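Local atomic coordinates of UTP-glucose-1-phosphate uridylyltransferase 2 (Trypanosoma brucei, PDB entry 3GUE), a protein that probably catalyses the formation of UDP-glucose and diphosphate from UTP and glucose 1-phosphate, and is seen here with UDP-glucose bound. Residues M129-F134 with I158-N163; R213-S218 with I306-M311; T441-V446 with V459-K464. All coordinates share one frame; numbering follows the deposited sequence.

Interaction 1: M129-F134 with I158-N163; sequences MLMNSF and IELMQN. With UPG (uridine-5'-diphosphate-glucose), chain C.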
loop_
_atom_site.group_PDB
_atom_site.type_symbol
_atom_site.label_atom_id
_atom_site.label_comp_id
_atom_site.label_asym_id
_atom_site.label_seq_id
_atom_site.Cartn_x
_atom_site.Cartn_y
_atom_site.Cartn_z
ATOM N N MET A 129 5.354 -14.323 5.450
ATOM C CA MET A 129 4.586 -13.726 6.539
ATOM C C MET A 129 3.593 -12.735 5.946
ATOM O O MET A 129 3.797 -12.212 4.856
ATOM C CB MET A 129 5.514 -13.006 7.532
ATOM C CG MET A 129 6.339 -13.919 8.453
ATOM S SD MET A 129 7.261 -13.051 9.766
ATOM C CE MET A 129 8.471 -12.197 8.787
ATOM N N LEU A 130 2.519 -12.506 6.674
ATOM C CA LEU A 130 1.500 -11.546 6.302
ATOM C C LEU A 130 1.315 -10.705 7.566
ATOM O O LEU A 130 1.096 -11.227 8.670
ATOM C CB LEU A 130 0.200 -12.281 5.905
ATOM C CG LEU A 130 0.026 -12.966 4.536
ATOM C CD1 LEU A 130 -0.999 -14.067 4.691
ATOM C CD2 LEU A 130 -0.450 -11.989 3.428
ATOM N N MET A 131 1.480 -9.400 7.419
ATOM C CA MET A 131 1.221 -8.510 8.522
ATOM C C MET A 131 -0.260 -8.178 8.543
ATOM O O MET A 131 -0.774 -7.443 7.672
ATOM C CB MET A 131 2.060 -7.244 8.439
ATOM C CG MET A 131 1.972 -6.383 9.708
ATOM S SD MET A 131 3.180 -5.069 9.754
ATOM C CE MET A 131 2.346 -3.744 8.834
ATOM N N ASN A 132 -0.923 -8.693 9.574
ATOM C CA ASN A 132 -2.359 -8.510 9.751
ATOM C C ASN A 132 -2.648 -7.532 10.879
ATOM O O ASN A 132 -1.789 -7.277 11.687
ATOM C CB ASN A 132 -3.045 -9.870 9.948
ATOM C CG ASN A 132 -2.783 -10.848 8.767
ATOM O OD1 ASN A 132 -2.595 -10.427 7.646
ATOM N ND2 ASN A 132 -2.759 -12.132 9.043
ATOM N N SER A 133 -3.829 -6.920 10.865
ATOM C CA SER A 133 -4.319 -6.090 11.964
ATOM C C SER A 133 -5.538 -6.775 12.607
ATOM O O SER A 133 -5.979 -7.838 12.136
ATOM C CB SER A 133 -4.748 -4.730 11.416
ATOM O OG SER A 133 -5.866 -4.899 10.542
ATOM N N PHE A 134 -6.090 -6.156 13.659
ATOM C CA PHE A 134 -7.301 -6.655 14.313
ATOM C C PHE A 134 -8.456 -6.849 13.301
ATOM O O PHE A 134 -9.284 -7.748 13.471
ATOM C CB PHE A 134 -7.720 -5.751 15.513
ATOM C CG PHE A 134 -8.196 -4.353 15.116
ATOM C CD1 PHE A 134 -9.561 -4.036 15.096
ATOM C CD2 PHE A 134 -7.279 -3.346 14.786
ATOM C CE1 PHE A 134 -10.000 -2.753 14.717
ATOM C CE2 PHE A 134 -7.710 -2.057 14.416
ATOM C CZ PHE A 134 -9.068 -1.766 14.382
ATOM N N ILE A 158 3.262 -17.707 9.856
ATOM C CA ILE A 158 2.799 -16.777 8.835
ATOM C C ILE A 158 2.391 -15.411 9.403
ATOM O O ILE A 158 2.828 -14.375 8.904
ATOM C CB ILE A 158 1.614 -17.398 8.010
ATOM C CG1 ILE A 158 2.019 -18.746 7.367
ATOM C CG2 ILE A 158 1.019 -16.410 7.024
ATOM C CD1 ILE A 158 2.632 -18.639 5.965
ATOM N N GLU A 159 1.586 -15.398 10.464
ATOM C CA GLU A 159 1.037 -14.137 10.912
ATOM C C GLU A 159 2.047 -13.275 11.641
ATOM O O GLU A 159 2.797 -13.772 12.492
ATOM C CB GLU A 159 -0.206 -14.319 11.791
ATOM C CG GLU A 159 -0.958 -12.998 11.976
ATOM C CD GLU A 159 -2.333 -13.185 12.616
ATOM O OE1 GLU A 159 -2.407 -13.745 13.710
ATOM O OE2 GLU A 159 -3.326 -12.737 12.016
ATOM N N LEU A 160 2.023 -11.987 11.304
ATOM C CA LEU A 160 2.680 -10.939 12.086
ATOM C C LEU A 160 1.576 -9.966 12.456
ATOM O O LEU A 160 1.098 -9.207 11.611
ATOM C CB LEU A 160 3.794 -10.248 11.277
ATOM C CG LEU A 160 4.699 -9.244 12.015
ATOM C CD1 LEU A 160 5.753 -9.905 12.926
ATOM C CD2 LEU A 160 5.354 -8.337 11.040
ATOM N N MET A 161 1.142 -10.009 13.709
ATOM C CA MET A 161 0.060 -9.152 14.155
ATOM C C MET A 161 0.619 -7.786 14.532
ATOM O O MET A 161 1.483 -7.666 15.387
ATOM C CB MET A 161 -0.718 -9.768 15.348
ATOM C CG MET A 161 -1.969 -8.943 15.726
ATOM S SD MET A 161 -3.335 -9.161 14.550
ATOM C CE MET A 161 -3.796 -10.837 14.874
ATOM N N GLN A 162 0.133 -6.761 13.856
ATOM C CA GLN A 162 0.564 -5.427 14.158
ATOM C C GLN A 162 -0.260 -4.874 15.325
ATOM O O GLN A 162 -1.117 -5.557 15.898
ATOM C CB GLN A 162 0.514 -4.530 12.910
ATOM C CG GLN A 162 -0.882 -4.131 12.413
ATOM C CD GLN A 162 -0.783 -3.118 11.280
ATOM O OE1 GLN A 162 -1.213 -3.379 10.158
ATOM N NE2 GLN A 162 -0.157 -1.991 11.556
ATOM N N ASN A 163 0.052 -3.651 15.700
ATOM C CA ASN A 163 -0.615 -2.961 16.772
ATOM C C ASN A 163 -1.886 -2.275 16.282
ATOM O O ASN A 163 -2.208 -2.297 15.089
ATOM C CB ASN A 163 0.344 -1.921 17.346
ATOM C CG ASN A 163 1.665 -2.532 17.795
ATOM O OD1 ASN A 163 2.745 -2.073 17.401
ATOM N ND2 ASN A 163 1.585 -3.564 18.622
HETATM N N1 UPG C . -1.355 -1.627 5.643
HETATM C C2 UPG C . -0.975 -2.337 6.800
HETATM N N3 UPG C . -1.094 -1.683 8.013
HETATM C C4 UPG C . -1.555 -0.393 8.132
HETATM C C5 UPG C . -1.915 0.327 6.986
HETATM C C6 UPG C . -1.816 -0.276 5.737
HETATM O O2 UPG C . -0.573 -3.510 6.808
HETATM O O4 UPG C . -1.633 0.085 9.272
HETATM C C1C UPG C . -1.243 -2.286 4.302
HETATM C C2C UPG C . -2.411 -2.233 3.313
HETATM O O2C UPG C . -3.385 -3.241 3.618
HETATM C C3C UPG C . -1.673 -2.565 2.018
HETATM C C4C UPG C . -0.358 -1.820 2.192
HETATM O O4C UPG C . -0.176 -1.606 3.618
HETATM O O3C UPG C . -1.391 -3.963 1.989
HETATM C C5C UPG C . -0.393 -0.416 1.505
HETATM O O5C UPG C . -1.274 0.491 2.111
HETATM P PA UPG C . -2.186 1.484 1.224
HETATM O O1A UPG C . -2.791 0.613 0.176
HETATM O O2A UPG C . -3.055 2.320 2.059
HETATM O O3A UPG C . -1.044 2.412 0.486
HETATM P PB UPG C . -0.407 3.808 1.025
HETATM O O1B UPG C . 0.085 3.588 2.396
HETATM O O2B UPG C . -1.315 4.962 0.738
HETATM O O3B UPG C . 0.781 3.956 -0.044
HETATM C "C1'" UPG C . 1.871 2.962 -0.038
HETATM C "C2'" UPG C . 3.188 3.680 0.219
HETATM C "C3'" UPG C . 3.356 4.737 -0.865
HETATM C "C4'" UPG C . 3.392 4.042 -2.236
HETATM C "C5'" UPG C . 2.102 3.210 -2.451
HETATM C "C6'" UPG C . 2.259 2.285 -3.630
HETATM O "O2'" UPG C . 3.194 4.315 1.511
HETATM O "O3'" UPG C . 4.523 5.495 -0.598
HETATM O "O4'" UPG C . 3.528 4.997 -3.277
HETATM O "O5'" UPG C . 1.814 2.328 -1.331
HETATM O "O6'" UPG C . 0.970 1.821 -4.037
HETATM O O HOH W 1 -4.196 -4.201 14.853
#

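Interaction 2: R213-S218 with I306-M311; sequences RYMFIS and IWINLM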
loop_
_atom_site.group_PDB
_atom_site.type_symbol
_atom_site.label_atom_id
_atom_site.label_comp_id
_atom_site.label_asym_id
_atom_site.label_seq_id
_atom_site.Cartn_x
_atom_site.Cartn_y
_atom_site.Cartn_z
ATOM N N ARG A 213 18.794 -12.602 7.119
ATOM C CA ARG A 213 19.369 -11.264 7.209
ATOM C C ARG A 213 18.634 -10.245 6.337
ATOM O O ARG A 213 18.892 -9.056 6.450
ATOM C CB ARG A 213 20.849 -11.272 6.766
ATOM C CG ARG A 213 21.824 -11.965 7.693
ATOM C CD ARG A 213 21.940 -11.225 9.050
ATOM N NE ARG A 213 22.845 -11.949 9.954
ATOM C CZ ARG A 213 22.458 -12.880 10.819
ATOM N NH1 ARG A 213 21.188 -13.215 10.906
ATOM N NH2 ARG A 213 23.335 -13.480 11.602
ATOM N N TYR A 214 17.773 -10.709 5.433
ATOM C CA TYR A 214 17.092 -9.823 4.486
ATOM C C TYR A 214 15.604 -10.104 4.391
ATOM O O TYR A 214 15.162 -11.273 4.425
ATOM C CB TYR A 214 17.738 -9.937 3.100
ATOM C CG TYR A 214 19.129 -9.367 3.049
ATOM C CD1 TYR A 214 19.331 -8.000 2.973
ATOM C CD2 TYR A 214 20.258 -10.198 3.119
ATOM C CE1 TYR A 214 20.648 -7.447 2.920
ATOM C CE2 TYR A 214 21.551 -9.661 3.080
ATOM C CZ TYR A 214 21.737 -8.287 2.966
ATOM O OH TYR A 214 23.027 -7.748 2.944
ATOM N N MET A 215 14.837 -9.029 4.257
ATOM C CA MET A 215 13.410 -9.131 4.133
ATOM C C MET A 215 12.911 -8.303 2.963
ATOM O O MET A 215 13.189 -7.121 2.878
ATOM C CB MET A 215 12.707 -8.675 5.415
ATOM C CG MET A 215 11.200 -8.616 5.279
ATOM S SD MET A 215 10.413 -8.314 6.870
ATOM C CE MET A 215 10.825 -9.819 7.748
ATOM N N PHE A 216 12.158 -8.957 2.087
ATOM C CA PHE A 216 11.425 -8.282 1.033
ATOM C C PHE A 216 9.958 -8.044 1.435
ATOM O O PHE A 216 9.198 -8.997 1.719
ATOM C CB PHE A 216 11.560 -9.048 -0.298
ATOM C CG PHE A 216 10.779 -8.420 -1.435
ATOM C CD1 PHE A 216 11.149 -7.180 -1.942
ATOM C CD2 PHE A 216 9.688 -9.078 -1.992
ATOM C CE1 PHE A 216 10.439 -6.576 -2.955
ATOM C CE2 PHE A 216 8.945 -8.478 -3.048
ATOM C CZ PHE A 216 9.331 -7.233 -3.519
ATOM N N ILE A 217 9.579 -6.766 1.450
ATOM C CA ILE A 217 8.239 -6.312 1.839
ATOM C C ILE A 217 7.574 -5.602 0.669
ATOM O O ILE A 217 8.205 -4.801 -0.022
ATOM C CB ILE A 217 8.288 -5.300 3.020
ATOM C CG1 ILE A 217 9.389 -5.647 4.027
ATOM C CG2 ILE A 217 6.887 -5.152 3.711
ATOM C CD1 ILE A 217 9.646 -4.507 5.010
ATOM N N SER A 218 6.295 -5.904 0.463
ATOM C CA SER A 218 5.446 -5.256 -0.541
ATOM C C SER A 218 3.971 -5.203 -0.107
ATOM O O SER A 218 3.544 -5.942 0.792
ATOM C CB SER A 218 5.556 -6.004 -1.881
ATOM O OG SER A 218 5.049 -7.328 -1.765
ATOM N N ILE A 306 9.976 -2.836 -0.752
ATOM C CA ILE A 306 11.146 -2.417 0.047
ATOM C C ILE A 306 11.931 -3.609 0.600
ATOM O O ILE A 306 11.364 -4.486 1.234
ATOM C CB ILE A 306 10.738 -1.538 1.275
ATOM C CG1 ILE A 306 9.760 -0.408 0.907
ATOM C CG2 ILE A 306 11.957 -1.032 2.004
ATOM C CD1 ILE A 306 10.320 0.581 -0.060
ATOM N N TRP A 307 13.244 -3.578 0.390
ATOM C CA TRP A 307 14.195 -4.533 0.977
ATOM C C TRP A 307 14.839 -3.959 2.225
ATOM O O TRP A 307 15.427 -2.862 2.206
ATOM C CB TRP A 307 15.317 -4.843 0.009
ATOM C CG TRP A 307 14.972 -5.785 -1.127
ATOM C CD1 TRP A 307 14.495 -5.450 -2.359
ATOM C CD2 TRP A 307 15.125 -7.212 -1.130
ATOM N NE1 TRP A 307 14.327 -6.571 -3.122
ATOM C CE2 TRP A 307 14.697 -7.673 -2.393
ATOM C CE3 TRP A 307 15.553 -8.144 -0.177
ATOM C CZ2 TRP A 307 14.679 -9.032 -2.736
ATOM C CZ3 TRP A 307 15.550 -9.512 -0.523
ATOM C CH2 TRP A 307 15.122 -9.933 -1.802
ATOM N N ILE A 308 14.803 -4.742 3.289
ATOM C CA ILE A 308 15.521 -4.355 4.483
ATOM C C ILE A 308 16.542 -5.421 4.894
ATOM O O ILE A 308 16.343 -6.625 4.686
ATOM C CB ILE A 308 14.567 -3.935 5.650
ATOM C CG1 ILE A 308 13.667 -5.090 6.078
ATOM C CG2 ILE A 308 13.717 -2.627 5.275
ATOM C CD1 ILE A 308 12.902 -4.810 7.416
ATOM N N ASN A 309 17.665 -4.943 5.401
ATOM C CA ASN A 309 18.630 -5.779 6.083
ATOM C C ASN A 309 18.198 -5.845 7.554
ATOM O O ASN A 309 18.073 -4.809 8.248
ATOM C CB ASN A 309 20.065 -5.228 5.919
ATOM C CG ASN A 309 21.130 -6.104 6.617
ATOM O OD1 ASN A 309 21.086 -6.301 7.811
ATOM N ND2 ASN A 309 22.054 -6.641 5.854
ATOM N N LEU A 310 17.964 -7.073 8.003
ATOM C CA LEU A 310 17.347 -7.351 9.284
ATOM C C LEU A 310 18.301 -7.088 10.467
ATOM O O LEU A 310 17.873 -6.605 11.504
ATOM C CB LEU A 310 16.806 -8.785 9.285
ATOM C CG LEU A 310 15.653 -9.085 8.320
ATOM C CD1 LEU A 310 15.280 -10.555 8.419
ATOM C CD2 LEU A 310 14.448 -8.198 8.661
ATOM N N MET A 311 19.581 -7.386 10.275
ATOM C CA MET A 311 20.620 -7.108 11.262
ATOM C C MET A 311 20.832 -5.598 11.424
ATOM O O MET A 311 20.988 -5.122 12.548
ATOM C CB MET A 311 21.929 -7.816 10.871
ATOM C CG MET A 311 23.057 -7.788 11.943
ATOM S SD MET A 311 22.596 -8.528 13.514
ATOM C CE MET A 311 23.611 -9.995 13.571
#

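Interaction 3: T441-V446 with V459-K464; sequences TVRGLV and VIKNLK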
loop_
_atom_site.group_PDB
_atom_site.type_symbol
_atom_site.label_atom_id
_atom_site.label_comp_id
_atom_site.label_asym_id
_atom_site.label_seq_id
_atom_site.Cartn_x
_atom_site.Cartn_y
_atom_site.Cartn_z
ATOM N N THR A 441 -12.725 8.353 -18.522
ATOM C CA THR A 441 -13.362 9.207 -17.547
ATOM C C THR A 441 -14.876 8.917 -17.527
ATOM O O THR A 441 -15.541 8.905 -18.577
ATOM C CB THR A 441 -13.021 10.717 -17.834
ATOM O OG1 THR A 441 -11.603 10.903 -17.684
ATOM C CG2 THR A 441 -13.735 11.654 -16.886
ATOM N N VAL A 442 -15.402 8.673 -16.327
ATOM C CA VAL A 442 -16.805 8.356 -16.145
ATOM C C VAL A 442 -17.420 9.256 -15.105
ATOM O O VAL A 442 -16.858 9.446 -14.023
ATOM C CB VAL A 442 -17.002 6.878 -15.760
ATOM C CG1 VAL A 442 -18.479 6.561 -15.452
ATOM C CG2 VAL A 442 -16.430 5.968 -16.880
ATOM N N ARG A 443 -18.577 9.813 -15.465
ATOM C CA ARG A 443 -19.264 10.843 -14.695
ATOM C C ARG A 443 -20.758 10.534 -14.692
ATOM O O ARG A 443 -21.321 10.190 -15.739
ATOM C CB ARG A 443 -19.047 12.236 -15.319
ATOM C CG ARG A 443 -17.665 12.834 -15.107
ATOM C CD ARG A 443 -17.447 13.142 -13.623
ATOM N NE ARG A 443 -16.122 13.698 -13.353
ATOM C CZ ARG A 443 -15.021 12.971 -13.176
ATOM N NH1 ARG A 443 -15.064 11.640 -13.235
ATOM N NH2 ARG A 443 -13.872 13.574 -12.925
ATOM N N GLY A 444 -21.388 10.669 -13.526
ATOM C CA GLY A 444 -22.791 10.291 -13.354
ATOM C C GLY A 444 -22.960 8.782 -13.230
ATOM O O GLY A 444 -21.958 8.025 -13.133
ATOM N N LEU A 445 -24.218 8.334 -13.208
ATOM C CA LEU A 445 -24.519 6.882 -13.153
ATOM C C LEU A 445 -24.387 6.175 -14.517
ATOM O O LEU A 445 -25.043 6.548 -15.480
ATOM C CB LEU A 445 -25.895 6.620 -12.535
ATOM C CG LEU A 445 -26.040 6.854 -11.025
ATOM C CD1 LEU A 445 -27.497 7.105 -10.649
ATOM C CD2 LEU A 445 -25.446 5.667 -10.221
ATOM N N VAL A 446 -23.550 5.135 -14.560
ATOM C CA VAL A 446 -23.161 4.463 -15.805
ATOM C C VAL A 446 -22.971 2.990 -15.503
ATOM O O VAL A 446 -22.462 2.613 -14.437
ATOM C CB VAL A 446 -21.856 5.097 -16.440
ATOM C CG1 VAL A 446 -21.228 4.223 -17.500
ATOM C CG2 VAL A 446 -22.124 6.502 -17.001
ATOM N N VAL A 459 -14.506 9.337 -22.868
ATOM C CA VAL A 459 -15.285 10.002 -21.827
ATOM C C VAL A 459 -16.759 9.503 -21.846
ATOM O O VAL A 459 -17.384 9.383 -22.920
ATOM C CB VAL A 459 -15.198 11.570 -21.935
ATOM C CG1 VAL A 459 -15.983 12.259 -20.804
ATOM C CG2 VAL A 459 -13.721 12.056 -21.930
ATOM N N ILE A 460 -17.305 9.202 -20.665
ATOM C CA ILE A 460 -18.722 8.827 -20.541
ATOM C C ILE A 460 -19.381 9.655 -19.430
ATOM O O ILE A 460 -19.132 9.401 -18.254
ATOM C CB ILE A 460 -18.914 7.287 -20.255
ATOM C CG1 ILE A 460 -18.127 6.421 -21.255
ATOM C CG2 ILE A 460 -20.417 6.897 -20.274
ATOM C CD1 ILE A 460 -18.233 4.871 -21.000
ATOM N N LYS A 461 -20.232 10.615 -19.816
ATOM C CA LYS A 461 -20.960 11.488 -18.894
ATOM C C LYS A 461 -22.472 11.282 -18.940
ATOM O O LYS A 461 -23.108 11.514 -19.974
ATOM C CB LYS A 461 -20.703 12.953 -19.245
ATOM C CG LYS A 461 -19.519 13.582 -18.577
ATOM C CD LYS A 461 -19.695 15.111 -18.598
ATOM C CE LYS A 461 -18.788 15.796 -17.589
ATOM N NZ LYS A 461 -19.382 15.761 -16.217
ATOM N N ASN A 462 -23.051 10.874 -17.822
ATOM C CA ASN A 462 -24.508 10.809 -17.724
ATOM C C ASN A 462 -25.075 11.894 -16.799
ATOM O O ASN A 462 -24.686 12.022 -15.637
ATOM C CB ASN A 462 -24.967 9.396 -17.347
ATOM C CG ASN A 462 -26.465 9.286 -17.170
ATOM O OD1 ASN A 462 -27.251 9.969 -17.850
ATOM N ND2 ASN A 462 -26.877 8.411 -16.254
ATOM N N LEU A 463 -25.976 12.691 -17.357
ATOM C CA LEU A 463 -26.591 13.815 -16.666
ATOM C C LEU A 463 -28.057 13.501 -16.372
ATOM O O LEU A 463 -28.764 14.293 -15.740
ATOM C CB LEU A 463 -26.466 15.089 -17.513
ATOM C CG LEU A 463 -25.058 15.672 -17.584
ATOM C CD1 LEU A 463 -24.792 16.256 -18.962
ATOM C CD2 LEU A 463 -24.853 16.741 -16.504
ATOM N N LYS A 464 -28.504 12.340 -16.847
ATOM C CA LYS A 464 -29.839 11.844 -16.541
ATOM C C LYS A 464 -29.809 11.150 -15.184
ATOM O O LYS A 464 -28.733 10.760 -14.686
ATOM C CB LYS A 464 -30.319 10.858 -17.617
ATOM C CG LYS A 464 -30.928 11.498 -18.861
ATOM C CD LYS A 464 -31.860 10.525 -19.567
ATOM C CE LYS A 464 -32.741 11.238 -20.584
ATOM N NZ LYS A 464 -31.986 11.692 -21.800
HETATM O O HOH W 2 -26.245 10.225 -13.569
#

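Interaction 1: M129-F134 with I158-N163
The Asn132 amide and the Glu159 carboxylate meet at a steep angle, their planes 77° apart. Asn132 ND2 donates to Glu159 OE2 over 3.1 Å; the acceptor lies in the amide plane and offers its anti lone pair. Asn83 ND2 donates to Asn132 OD1, so both ends of the amide are held and its rotation is fixed; Ser137 OG also bonds Glu159 OE2 and holds the carboxylate. At the edge of the Phe134 ring, in its plane, sits a water that accepts from Phe134 N and donates to Asn163 O. A further flat group, the Gln162 amide, meets the uracil of UDP-glucose through its polar end: UPG N3 donates to Gln162 OE1 over 2.7 Å, whereas Gln162 NE2 reaches UPG O4 weakly at 3.4 Å. With CG turned between the backbone N and the carbonyl carbon (chi1 72°) and the chain extended beyond it, Gln162 passes close to Ser133 CA to reach the base. Met131 CE lies 3.8 Å from Gln162 OE1 and 3.6 Å from UPG O2. The backbones of 129-132 and 159-161 pair in parallel at the edge of the central sheet of the GT-A fold; Gln162 N donates to Asn132 O at 2.9 Å, nearly straight at 177°. Asp193 also takes Gln162 NE2, which orients the amide: its oxygen can read the N3-H of uracil, and the strand pairing sets its position.

Interaction 2: R213-S218 with I306-M311
Phe216 and Trp307 meet across an antiparallel pair in the central sheet of the GT-A fold. Among the aromatic contacts, Phe216 CB stands 3.8 Å over the centroid of the Trp307 six-membered ring, 3° off its normal: a CH-pi contact. With its CG anti to the backbone N (chi1 178°), Phe216 carries CD1 over the same indole, 3.4 Å from Trp307 NE1, and the planes are oblique at 42°. Tyr214 CB touches the indole edge at Trp307 CZ3. The Tyr214 ring and the Asn309 amide are steeply inclined.

Apolar contacts fill the other face, where Met215 CB lies 3.7 Å from Leu310 CD2 and 3.8 Å from Ile308 CG1, with helix 203-209 beyond. At the margin Met311 CE lies over one face of the Arg213 guanidinium, toward its rim, while Arg213 NH1 bonds Leu208 O.

Backbone bonds pair Met215 with Ile308 and Ile217 with Ile306, each in both directions. Leu310 N donates to Arg213 O at 2.7 Å; Tyr214 OH bonds His236, and Asn309 OD1 caps helix 310-319 at Glu312 N. The ladder satisfies the peptide groups that face across it, Gln76 and strand 77-83 bond Tyr214 and Phe216, and the apolar faces probably exclude water.

Interaction 3: T441-V446 with V459-K464
Parallel beta pairing joins Thr441-Val446 to Val459-Lys464 in the C-terminal part of the chain, a left-handed parallel beta-helix in UDP-glucose pyrophosphorylases of this type. Strands 437-443 and 458-462 are the two inner members of a parallel sheet of four, and the axes of the short paired segments are 1° apart. Three backbone bonds hold the ladder: Ile460 N to Thr441 O at 2.7 Å, Arg443 N to Ile460 O, and Asn462 N to Arg443 O.

On one side of the sheet Val446 CG2 meets Ile460 CG2 at 3.7 Å, and Leu468 of a neighbouring strand covers both. Val446 CG2 also slides past Asn462 CB, the two side chains running in opposite directions. On the other side, Arg443 CB packs 3.6 Å from Lys461 CG. The lysine, bent at its last torsion (chi4 -82°), lays NZ beside the aliphatic part of the arginine, not against its charged end: Arg443 NE and Lys461 NZ stay 4.8 Å apart. The guanidinium turns back instead. Its NH1 reaches Val442 O at 2.9 Å, Thr441 CG2 lies over one of its faces, and NH2 forms a salt bridge with Asp411 on the adjoining strand, which probably tempers the closeness of the two positive groups.

Where the strands end, a side chain takes over from the ladder. Asn462 OD1 accepts from Lys464 N in an Asx turn, and a water links the two segments by accepting from Leu445 N and donating to Asn462 O and Lys464 O. Gly444 has a positive phi (77°), and its CA rests against Asn462 O. Asn462 ND2, which also donates to Glu466 O, donates to Leu445 O at 2.7 Å, in the carbonyl plane and on a lone pair.

How the interactions relate
Interactions 1 and 2 belong to the same seven-stranded mixed sheet, separated by strand 77-83, and touch where Met129 CE meets Met215 CE at 3.5 Å. Both are largely buried, but interaction 1 is parallel pairing at the sheet edge, with one glutamine amide reaching the nucleotide, whereas interaction 2 is antiparallel, more central in the strand order, and dominated by aromatic and aliphatic packing. Interaction 3 holds a different, wholly parallel sheet; its centre lies about 40 Å from that of interaction 1 and 45 Å from that of interaction 2. Only partly buried and far from the nucleotide pocket, it combines one apolar side with charged side chains on the other.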